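Local coordinates for protein carbon monoxide dehydrogenase (Thermococcus sp. AM4, PDB 6T7J) that probably catalyses the reversible oxidation of carbon monoxide to carbon dioxide, passing electrons to ferredoxin through iron-sulfur clusters, at residues Lys443-Val449 with Asp473-Thr479; Tyr460-Leu465 with Pro610-Ala614; Ile280-Met286 with Ala385-Arg390. All blocks are in the same frame, centred on the assembly; numbering follows the deposited sequence.

Interaction 1. Residues Lys443-Val449 with Asp473-Thr479; sequences KGIVGIV and DVLVVGT
Ile448 and Val476 meet on one face of a pair of parallel strands, 444-448 and 474-478, adjacent in a six-stranded parallel sheet, with 474-478 second from the 516-518 edge and 444-448 inside it. Start at Ile448 CB, which sits near the carbonyl of Val477. With CG1 anti to the carbonyl carbon (chi1 -39°), Ile448 CG1 passes 4.0 Å from both Val477 O and Val476 CG1. Ile448 CD1 then ends the extended chain against the same methyl, 3.6 Å from Val476 CG1. Further back on this face, Val446 CG2 and Val474 CG1 touch at 3.8 Å, and helices 460-471 and 610-627 cover these valines. The other face belongs to Ile445, Leu475 and Val477: Ile445 CG2 comes within 4.1 Å of Val477 CG1, under Leu535 and Ile528 of helix 525-538.

Between the faces runs a ladder of backbone hydrogen bonds. Val446 N gives to Leu475 O, Val477 N to Val446 O (2.9 Å), and Ile448 N to Val477 O (2.8 Å). At the other end of the pair, Lys443 N adds a bond of 2.7 Å to Asp473 O, almost in line with that carbonyl. The charged ends of these two residues turn elsewhere: Lys443 NZ to the carbonyls of Gly440 and Leu632, the Asp473 carboxylate to the amides of Gly503 and Leu504.

This is the strand pair of a beta-alpha-beta unit whose connection is helix 460-471. Its chemistry divides cleanly: peptide groups supply the polar pairing within the sheet, and branched hydrocarbon on both faces supplies the packing beneath the helices.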
loop_
_atom_site.group_PDB
_atom_site.type_symbol
_atom_site.label_atom_id
_atom_site.label_comp_id
_atom_site.label_asym_id
_atom_site.label_seq_id
_atom_site.Cartn_x
_atom_site.Cartn_y
_atom_site.Cartn_z
ATOM N N LYS A 443 -29.889 -26.677 -7.714
ATOM C CA LYS A 443 -28.718 -27.385 -7.204
ATOM C C LYS A 443 -27.910 -26.503 -6.263
ATOM O O LYS A 443 -27.452 -26.962 -5.209
ATOM C CB LYS A 443 -27.848 -27.869 -8.363
ATOM C CG LYS A 443 -27.975 -29.355 -8.657
ATOM C CD LYS A 443 -29.431 -29.759 -8.821
ATOM C CE LYS A 443 -29.575 -31.267 -8.916
ATOM N NZ LYS A 443 -30.996 -31.695 -8.803
ATOM N N GLY A 444 -27.729 -25.242 -6.625
ATOM C CA GLY A 444 -26.997 -24.322 -5.784
ATOM C C GLY A 444 -27.053 -22.924 -6.353
ATOM O O GLY A 444 -27.799 -22.645 -7.291
ATOM N N ILE A 445 -26.254 -22.042 -5.760
ATOM C CA ILE A 445 -26.137 -20.657 -6.198
ATOM C C ILE A 445 -24.669 -20.367 -6.464
ATOM O O ILE A 445 -23.794 -20.823 -5.721
ATOM C CB ILE A 445 -26.704 -19.674 -5.152
ATOM C CG1 ILE A 445 -28.113 -20.096 -4.734
ATOM C CG2 ILE A 445 -26.704 -18.251 -5.694
ATOM C CD1 ILE A 445 -28.560 -19.500 -3.426
ATOM N N VAL A 446 -24.394 -19.626 -7.531
ATOM C CA VAL A 446 -23.029 -19.239 -7.862
ATOM C C VAL A 446 -22.992 -17.748 -8.159
ATOM O O VAL A 446 -23.775 -17.250 -8.976
ATOM C CB VAL A 446 -22.467 -20.043 -9.049
ATOM C CG1 VAL A 446 -21.126 -19.467 -9.486
ATOM C CG2 VAL A 446 -22.310 -21.503 -8.663
ATOM N N GLY A 447 -22.087 -17.039 -7.488
ATOM C CA GLY A 447 -21.843 -15.642 -7.775
ATOM C C GLY A 447 -20.704 -15.453 -8.756
ATOM O O GLY A 447 -19.578 -15.894 -8.510
ATOM N N ILE A 448 -20.990 -14.804 -9.878
ATOM C CA ILE A 448 -19.997 -14.510 -10.901
ATOM C C ILE A 448 -19.738 -13.008 -10.906
ATOM O O ILE A 448 -20.676 -12.198 -10.964
ATOM C CB ILE A 448 -20.436 -15.018 -12.284
ATOM C CG1 ILE A 448 -21.139 -16.372 -12.150
ATOM C CG2 ILE A 448 -19.229 -15.167 -13.184
ATOM C CD1 ILE A 448 -21.584 -16.968 -13.469
ATOM N N VAL A 449 -18.465 -12.642 -10.813
ATOM C CA VAL A 449 -18.020 -11.267 -10.664
ATOM C C VAL A 449 -16.764 -11.087 -11.506
ATOM O O VAL A 449 -16.260 -12.035 -12.115
ATOM C CB VAL A 449 -17.735 -10.906 -9.190
ATOM C CG1 VAL A 449 -18.940 -11.216 -8.307
ATOM C CG2 VAL A 449 -16.507 -11.655 -8.693
ATOM N N ASP A 473 -29.346 -26.353 -13.673
ATOM C CA ASP A 473 -30.211 -25.955 -12.560
ATOM C C ASP A 473 -29.404 -25.360 -11.405
ATOM O O ASP A 473 -29.538 -25.765 -10.248
ATOM C CB ASP A 473 -31.071 -27.130 -12.083
ATOM C CG ASP A 473 -32.397 -27.215 -12.812
ATOM O OD1 ASP A 473 -32.846 -26.183 -13.353
ATOM O OD2 ASP A 473 -32.990 -28.314 -12.842
ATOM N N VAL A 474 -28.562 -24.382 -11.727
ATOM C CA VAL A 474 -27.782 -23.646 -10.736
ATOM C C VAL A 474 -28.128 -22.170 -10.872
ATOM O O VAL A 474 -27.881 -21.564 -11.923
ATOM C CB VAL A 474 -26.272 -23.872 -10.904
ATOM C CG1 VAL A 474 -25.506 -23.168 -9.795
ATOM C CG2 VAL A 474 -25.952 -25.359 -10.920
ATOM N N LEU A 475 -28.699 -21.595 -9.814
ATOM C CA LEU A 475 -29.049 -20.181 -9.814
ATOM C C LEU A 475 -27.785 -19.332 -9.862
ATOM O O LEU A 475 -26.918 -19.431 -8.980
ATOM C CB LEU A 475 -29.885 -19.843 -8.582
ATOM C CG LEU A 475 -30.251 -18.374 -8.365
ATOM C CD1 LEU A 475 -31.023 -17.816 -9.556
ATOM C CD2 LEU A 475 -31.051 -18.214 -7.082
ATOM N N VAL A 476 -27.690 -18.499 -10.890
ATOM C CA VAL A 476 -26.543 -17.642 -11.147
ATOM C C VAL A 476 -26.884 -16.238 -10.678
ATOM O O VAL A 476 -27.862 -15.642 -11.153
ATOM C CB VAL A 476 -26.175 -17.654 -12.640
ATOM C CG1 VAL A 476 -25.082 -16.669 -12.942
ATOM C CG2 VAL A 476 -25.745 -19.037 -13.062
ATOM N N VAL A 477 -26.107 -15.698 -9.745
ATOM C CA VAL A 477 -26.161 -14.282 -9.416
ATOM C C VAL A 477 -24.785 -13.707 -9.706
ATOM O O VAL A 477 -23.814 -14.445 -9.882
ATOM C CB VAL A 477 -26.570 -14.017 -7.952
ATOM C CG1 VAL A 477 -27.803 -14.825 -7.586
ATOM C CG2 VAL A 477 -25.418 -14.330 -7.014
ATOM N N GLY A 478 -24.697 -12.388 -9.780
ATOM C CA GLY A 478 -23.382 -11.814 -10.023
ATOM C C GLY A 478 -23.396 -10.306 -10.106
ATOM O O GLY A 478 -24.451 -9.663 -10.160
ATOM N N THR A 479 -22.182 -9.754 -10.143
ATOM C CA THR A 479 -21.972 -8.308 -10.128
ATOM C C THR A 479 -20.998 -7.892 -11.222
ATOM O O THR A 479 -20.370 -8.721 -11.887
ATOM C CB THR A 479 -21.432 -7.813 -8.776
ATOM O OG1 THR A 479 -20.017 -8.040 -8.714
ATOM C CG2 THR A 479 -22.115 -8.519 -7.609
#

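Interaction 2. Residues Tyr460-Leu465 with Pro610-Ala614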
loop_
_atom_site.group_PDB
_atom_site.type_symbol
_atom_site.label_atom_id
_atom_site.label_comp_id
_atom_site.label_asym_id
_atom_site.label_seq_id
_atom_site.Cartn_x
_atom_site.Cartn_y
_atom_site.Cartn_z
ATOM N N TYR A 460 -16.551 -13.986 -23.171
ATOM C CA TYR A 460 -16.897 -15.363 -23.518
ATOM C C TYR A 460 -17.012 -16.240 -22.279
ATOM O O TYR A 460 -17.959 -17.026 -22.158
ATOM C CB TYR A 460 -15.872 -15.952 -24.488
ATOM C CG TYR A 460 -16.194 -17.377 -24.889
ATOM C CD1 TYR A 460 -17.184 -17.648 -25.824
ATOM C CD2 TYR A 460 -15.522 -18.451 -24.318
ATOM C CE1 TYR A 460 -17.490 -18.948 -26.186
ATOM C CE2 TYR A 460 -15.821 -19.754 -24.675
ATOM C CZ TYR A 460 -16.806 -19.995 -25.609
ATOM O OH TYR A 460 -17.107 -21.287 -25.968
ATOM N N SER A 461 -16.060 -16.129 -21.351
ATOM C CA SER A 461 -16.101 -16.991 -20.175
ATOM C C SER A 461 -17.262 -16.620 -19.258
ATOM O O SER A 461 -17.933 -17.508 -18.722
ATOM C CB SER A 461 -14.768 -16.937 -19.431
ATOM O OG SER A 461 -13.789 -17.718 -20.098
ATOM N N HIS A 462 -17.528 -15.322 -19.085
ATOM C CA HIS A 462 -18.690 -14.890 -18.314
ATOM C C HIS A 462 -19.955 -15.608 -18.778
ATOM O O HIS A 462 -20.602 -16.340 -18.012
ATOM C CB HIS A 462 -18.871 -13.373 -18.443
ATOM C CG HIS A 462 -17.839 -12.565 -17.716
ATOM N ND1 HIS A 462 -17.482 -12.810 -16.408
ATOM C CD2 HIS A 462 -17.098 -11.504 -18.116
ATOM C CE1 HIS A 462 -16.561 -11.938 -16.034
ATOM N NE2 HIS A 462 -16.310 -11.136 -17.053
ATOM N N VAL A 463 -20.301 -15.429 -20.055
ATOM C CA VAL A 463 -21.571 -15.935 -20.562
ATOM C C VAL A 463 -21.560 -17.457 -20.634
ATOM O O VAL A 463 -22.566 -18.106 -20.328
ATOM C CB VAL A 463 -21.900 -15.302 -21.926
ATOM C CG1 VAL A 463 -20.784 -15.545 -22.926
ATOM C CG2 VAL A 463 -23.191 -15.866 -22.450
ATOM N N THR A 464 -20.434 -18.056 -21.034
ATOM C CA THR A 464 -20.394 -19.510 -21.159
ATOM C C THR A 464 -20.537 -20.182 -19.799
ATOM O O THR A 464 -21.277 -21.164 -19.661
ATOM C CB THR A 464 -19.106 -19.950 -21.856
ATOM O OG1 THR A 464 -19.144 -19.548 -23.232
ATOM C CG2 THR A 464 -18.952 -21.461 -21.796
ATOM N N LEU A 465 -19.854 -19.660 -18.775
ATOM C CA LEU A 465 -20.009 -20.206 -17.433
ATOM C C LEU A 465 -21.434 -20.029 -16.928
ATOM O O LEU A 465 -22.019 -20.965 -16.365
ATOM C CB LEU A 465 -19.015 -19.541 -16.480
ATOM C CG LEU A 465 -19.019 -20.087 -15.052
ATOM C CD1 LEU A 465 -18.545 -21.523 -15.041
ATOM C CD2 LEU A 465 -18.153 -19.235 -14.151
ATOM N N PRO A 610 -14.007 -22.064 -19.483
ATOM C CA PRO A 610 -15.307 -21.878 -18.813
ATOM C C PRO A 610 -16.083 -23.170 -18.623
ATOM O O PRO A 610 -16.760 -23.328 -17.601
ATOM C CB PRO A 610 -16.050 -20.902 -19.740
ATOM C CG PRO A 610 -15.036 -20.399 -20.709
ATOM C CD PRO A 610 -13.956 -21.416 -20.801
ATOM N N VAL A 611 -16.009 -24.100 -19.579
ATOM C CA VAL A 611 -16.771 -25.342 -19.467
ATOM C C VAL A 611 -16.163 -26.254 -18.407
ATOM O O VAL A 611 -16.882 -26.859 -17.596
ATOM C CB VAL A 611 -16.854 -26.036 -20.840
ATOM C CG1 VAL A 611 -17.863 -27.176 -20.803
ATOM C CG2 VAL A 611 -17.217 -25.027 -21.920
ATOM N N LYS A 612 -14.832 -26.372 -18.400
ATOM C CA LYS A 612 -14.147 -27.107 -17.340
ATOM C C LYS A 612 -14.481 -26.526 -15.972
ATOM O O LYS A 612 -14.782 -27.264 -15.023
ATOM C CB LYS A 612 -12.636 -27.070 -17.577
ATOM C CG LYS A 612 -12.087 -28.191 -18.439
ATOM C CD LYS A 612 -10.668 -28.545 -18.009
ATOM C CE LYS A 612 -9.861 -29.126 -19.159
ATOM N NZ LYS A 612 -8.571 -28.404 -19.354
ATOM N N ALA A 613 -14.416 -25.196 -15.853
ATOM C CA ALA A 613 -14.720 -24.544 -14.585
ATOM C C ALA A 613 -16.167 -24.777 -14.179
ATOM O O ALA A 613 -16.467 -24.942 -12.992
ATOM C CB ALA A 613 -14.422 -23.049 -14.682
ATOM N N ALA A 614 -17.081 -24.790 -15.152
ATOM C CA ALA A 614 -18.477 -25.087 -14.851
ATOM C C ALA A 614 -18.628 -26.491 -14.290
ATOM O O ALA A 614 -19.351 -26.703 -13.310
ATOM C CB ALA A 614 -19.331 -24.920 -16.105
#
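Pro610 is a knob in a hole formed by Tyr460, Ser461, Thr464 and Leu465, joining the first turns of helices 460-471 and 610-627. Its ring is gripped atom by atom. Pro610 CG presses on Ser461 OG at 3.0 Å and reaches Tyr460 CE2 at 4.1 Å. Pro610 CB lies 3.6 Å from Thr464 CG2, a methyl that also touches Val611 CG2. The fourth wall, Leu465, holds CG anti to its backbone N (chi1 -177°), which carries Leu465 CD1 across to the second helix, 3.6 Å from Ala614 CB and equally near the carbonyl oxygen of Pro610.

One shell out, Thr464 is turned by its own helix. Thr464 OG1 bonds to Tyr460 O at 3.0 Å, from the opposite face of that carbonyl to Thr464 N, leaving the methyl for the proline; the same OG1 stands 3.3 Å above the plane of the Tyr460 ring, offset toward the rim. Ser461 is backed by Pro553 and Glu554, while Asp609 OD1 accepts from Lys612 N at the start of the second helix. The axes of segments 460-465 and 610-614 approach to 9.1 Å and cross at -40°.

No hydrogen bond joins these two segments. Thr464 OG1 is satisfied within its own helix, and what crosses between them is van der Waals packing round the proline.

Interaction 3. Residues Ile280-Met286 with Ala385-Arg390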
loop_
_atom_site.group_PDB
_atom_site.type_symbol
_atom_site.label_atom_id
_atom_site.label_comp_id
_atom_site.label_asym_id
_atom_site.label_seq_id
_atom_site.Cartn_x
_atom_site.Cartn_y
_atom_site.Cartn_z
ATOM N N ILE A 280 -29.739 15.101 -13.650
ATOM C CA ILE A 280 -29.678 16.425 -14.259
ATOM C C ILE A 280 -29.867 16.333 -15.766
ATOM O O ILE A 280 -30.626 17.109 -16.357
ATOM C CB ILE A 280 -28.353 17.117 -13.894
ATOM C CG1 ILE A 280 -28.387 17.604 -12.442
ATOM C CG2 ILE A 280 -28.065 18.272 -14.847
ATOM C CD1 ILE A 280 -29.368 18.725 -12.192
ATOM N N ALA A 281 -29.199 15.375 -16.413
ATOM C CA ALA A 281 -29.235 15.320 -17.869
ATOM C C ALA A 281 -30.571 14.807 -18.390
ATOM O O ALA A 281 -30.996 15.203 -19.482
ATOM C CB ALA A 281 -28.089 14.457 -18.385
ATOM N N MET A 282 -31.249 13.936 -17.644
ATOM C CA MET A 282 -32.588 13.523 -18.042
ATOM C C MET A 282 -33.670 14.448 -17.498
ATOM O O MET A 282 -34.859 14.191 -17.721
ATOM C CB MET A 282 -32.853 12.069 -17.622
ATOM C CG MET A 282 -33.243 11.847 -16.172
ATOM S SD MET A 282 -33.275 10.076 -15.794
ATOM C CE MET A 282 -34.463 10.022 -14.454
ATOM N N SER A 283 -33.291 15.519 -16.804
ATOM C CA SER A 283 -34.234 16.584 -16.512
ATOM C C SER A 283 -34.635 17.290 -17.806
ATOM O O SER A 283 -33.902 17.289 -18.799
ATOM C CB SER A 283 -33.631 17.588 -15.529
ATOM O OG SER A 283 -32.675 18.416 -16.171
ATOM N N GLU A 284 -35.818 17.904 -17.787
ATOM C CA GLU A 284 -36.347 18.513 -19.001
ATOM C C GLU A 284 -35.599 19.783 -19.398
ATOM O O GLU A 284 -35.616 20.153 -20.580
ATOM C CB GLU A 284 -37.838 18.798 -18.824
ATOM C CG GLU A 284 -38.554 19.178 -20.099
ATOM C CD GLU A 284 -39.057 20.601 -20.059
ATOM O OE1 GLU A 284 -39.713 20.978 -19.070
ATOM O OE2 GLU A 284 -38.816 21.341 -21.018
ATOM N N GLU A 285 -34.939 20.450 -18.445
ATOM C CA GLU A 285 -34.140 21.626 -18.779
ATOM C C GLU A 285 -33.059 21.277 -19.795
ATOM O O GLU A 285 -32.916 21.943 -20.828
ATOM C CB GLU A 285 -33.517 22.219 -17.513
ATOM C CG GLU A 285 -32.545 23.358 -17.779
ATOM C CD GLU A 285 -31.806 23.807 -16.532
ATOM O OE1 GLU A 285 -31.141 24.865 -16.578
ATOM O OE2 GLU A 285 -31.887 23.103 -15.505
ATOM N N MET A 286 -32.293 20.217 -19.522
ATOM C CA MET A 286 -31.260 19.799 -20.462
ATOM C C MET A 286 -31.861 19.233 -21.741
ATOM O O MET A 286 -31.242 19.332 -22.805
ATOM C CB MET A 286 -30.332 18.775 -19.809
ATOM C CG MET A 286 -29.754 19.212 -18.474
ATOM S SD MET A 286 -29.308 20.955 -18.411
ATOM C CE MET A 286 -28.001 21.013 -19.619
ATOM N N ALA A 385 -23.083 19.386 -12.002
ATOM C CA ALA A 385 -23.716 18.461 -12.937
ATOM C C ALA A 385 -24.348 19.205 -14.109
ATOM O O ALA A 385 -24.230 18.773 -15.265
ATOM C CB ALA A 385 -24.756 17.612 -12.208
ATOM N N LYS A 386 -25.027 20.322 -13.827
ATOM C CA LYS A 386 -25.587 21.151 -14.891
ATOM C C LYS A 386 -24.496 21.630 -15.837
ATOM O O LYS A 386 -24.642 21.552 -17.062
ATOM C CB LYS A 386 -26.325 22.347 -14.288
ATOM C CG LYS A 386 -27.750 22.074 -13.849
ATOM C CD LYS A 386 -28.450 23.384 -13.515
ATOM C CE LYS A 386 -29.869 23.163 -13.019
ATOM N NZ LYS A 386 -30.644 24.435 -13.037
ATOM N N GLU A 387 -23.395 22.135 -15.280
ATOM C CA GLU A 387 -22.288 22.614 -16.105
ATOM C C GLU A 387 -21.744 21.507 -17.004
ATOM O O GLU A 387 -21.494 21.726 -18.198
ATOM C CB GLU A 387 -21.196 23.177 -15.196
ATOM C CG GLU A 387 -19.894 23.540 -15.873
ATOM C CD GLU A 387 -18.789 23.807 -14.864
ATOM O OE1 GLU A 387 -19.025 23.590 -13.655
ATOM O OE2 GLU A 387 -17.689 24.233 -15.276
ATOM N N ILE A 388 -21.579 20.304 -16.451
ATOM C CA ILE A 388 -21.018 19.191 -17.213
ATOM C C ILE A 388 -21.952 18.789 -18.353
ATOM O O ILE A 388 -21.527 18.633 -19.511
ATOM C CB ILE A 388 -20.728 18.009 -16.270
ATOM C CG1 ILE A 388 -19.481 18.289 -15.428
ATOM C CG2 ILE A 388 -20.586 16.719 -17.051
ATOM C CD1 ILE A 388 -19.376 17.430 -14.186
ATOM N N VAL A 389 -23.239 18.605 -18.038
ATOM C CA VAL A 389 -24.205 18.234 -19.069
ATOM C C VAL A 389 -24.285 19.317 -20.136
ATOM O O VAL A 389 -24.446 19.025 -21.329
ATOM C CB VAL A 389 -25.582 17.952 -18.438
ATOM C CG1 VAL A 389 -26.594 17.595 -19.511
ATOM C CG2 VAL A 389 -25.481 16.829 -17.418
ATOM N N ARG A 390 -24.155 20.584 -19.730
ATOM C CA ARG A 390 -24.172 21.675 -20.698
ATOM C C ARG A 390 -22.978 21.597 -21.633
ATOM O O ARG A 390 -23.110 21.833 -22.837
ATOM C CB ARG A 390 -24.196 23.022 -19.976
ATOM C CG ARG A 390 -25.586 23.474 -19.582
ATOM C CD ARG A 390 -25.640 24.947 -19.239
ATOM N NE ARG A 390 -26.741 25.227 -18.324
ATOM C CZ ARG A 390 -26.588 25.465 -17.026
ATOM N NH1 ARG A 390 -27.647 25.708 -16.264
ATOM N NH2 ARG A 390 -25.374 25.466 -16.489
#
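At the kink where helix 271-281 gives way to helix 284-292, with Ser283 at the N-cap of the second, Ile280, Ala281, Glu285 and Met286 pack on one side of helix 381-395. Before the break, Ile280 splits the work between two branches: Ile280 CG1 lies 3.6 Å from Ala385 CB, while Ile280 CG2, anti to the backbone N, rests over the backbone of Lys386 and meets Val389 CG2 at 3.9 Å. Ala281 CB faces the fork of Val389, with both methyls equally near; Val389 CG1 is 3.7 Å off.

Beyond the kink Met286 folds back on itself, bent at both chi2 (-39°) and chi3 (-65°). That curl brings Met286 CE to 3.7 Å from Val389 CG1 and 3.4 Å from Arg390 CG; the methionine and arginine side chains cross at about a right angle.

Glu285 reaches across with a fully extended chain and lies between two cations, Lys386 nearer OE2 and Arg390 on OE1. Glu285 OE2 makes a salt bridge with Lys386 NZ at 3.1 Å, weak as a hydrogen bond. Glu285 OE1 is at the edge of the Arg390 guanidinium, a long ion pair of 3.6 Å to Arg390 NH1, with the two planes turned 68° apart. The three residues thus form a salt-bridge network, its arginine leg long.

Around this, Ala281 also lies on Val298 and Val300 of strand 297-303, Met286 reaches Ile393 farther along helix 381-395, and Ala385 and Ile388 pack on Ile277, extending the seam back along helix 271-281.

How the interactions relate
Interactions 1 and 2 share one beta-alpha-beta unit: helix 460-471 connects the strands of interaction 1 and carries half of interaction 2. Their centres are 12 Å apart, and they touch where Ile448 CD1 meets Leu465 CD2 at 4.2 Å. Interaction 1 comes closer to the broken Fe4S4 cluster: the side chain of Thr479 is about 7 Å from it, that of Ser461 in interaction 2 about 13 Å. His462 also bonds to the carbonyl of Cys451, a residue of the cluster pocket. Interaction 3 stands apart, its centre 38 Å from interaction 1 and 41 Å from interaction 2. It packs helices beside the other six-stranded parallel sheet, which has the same strand order.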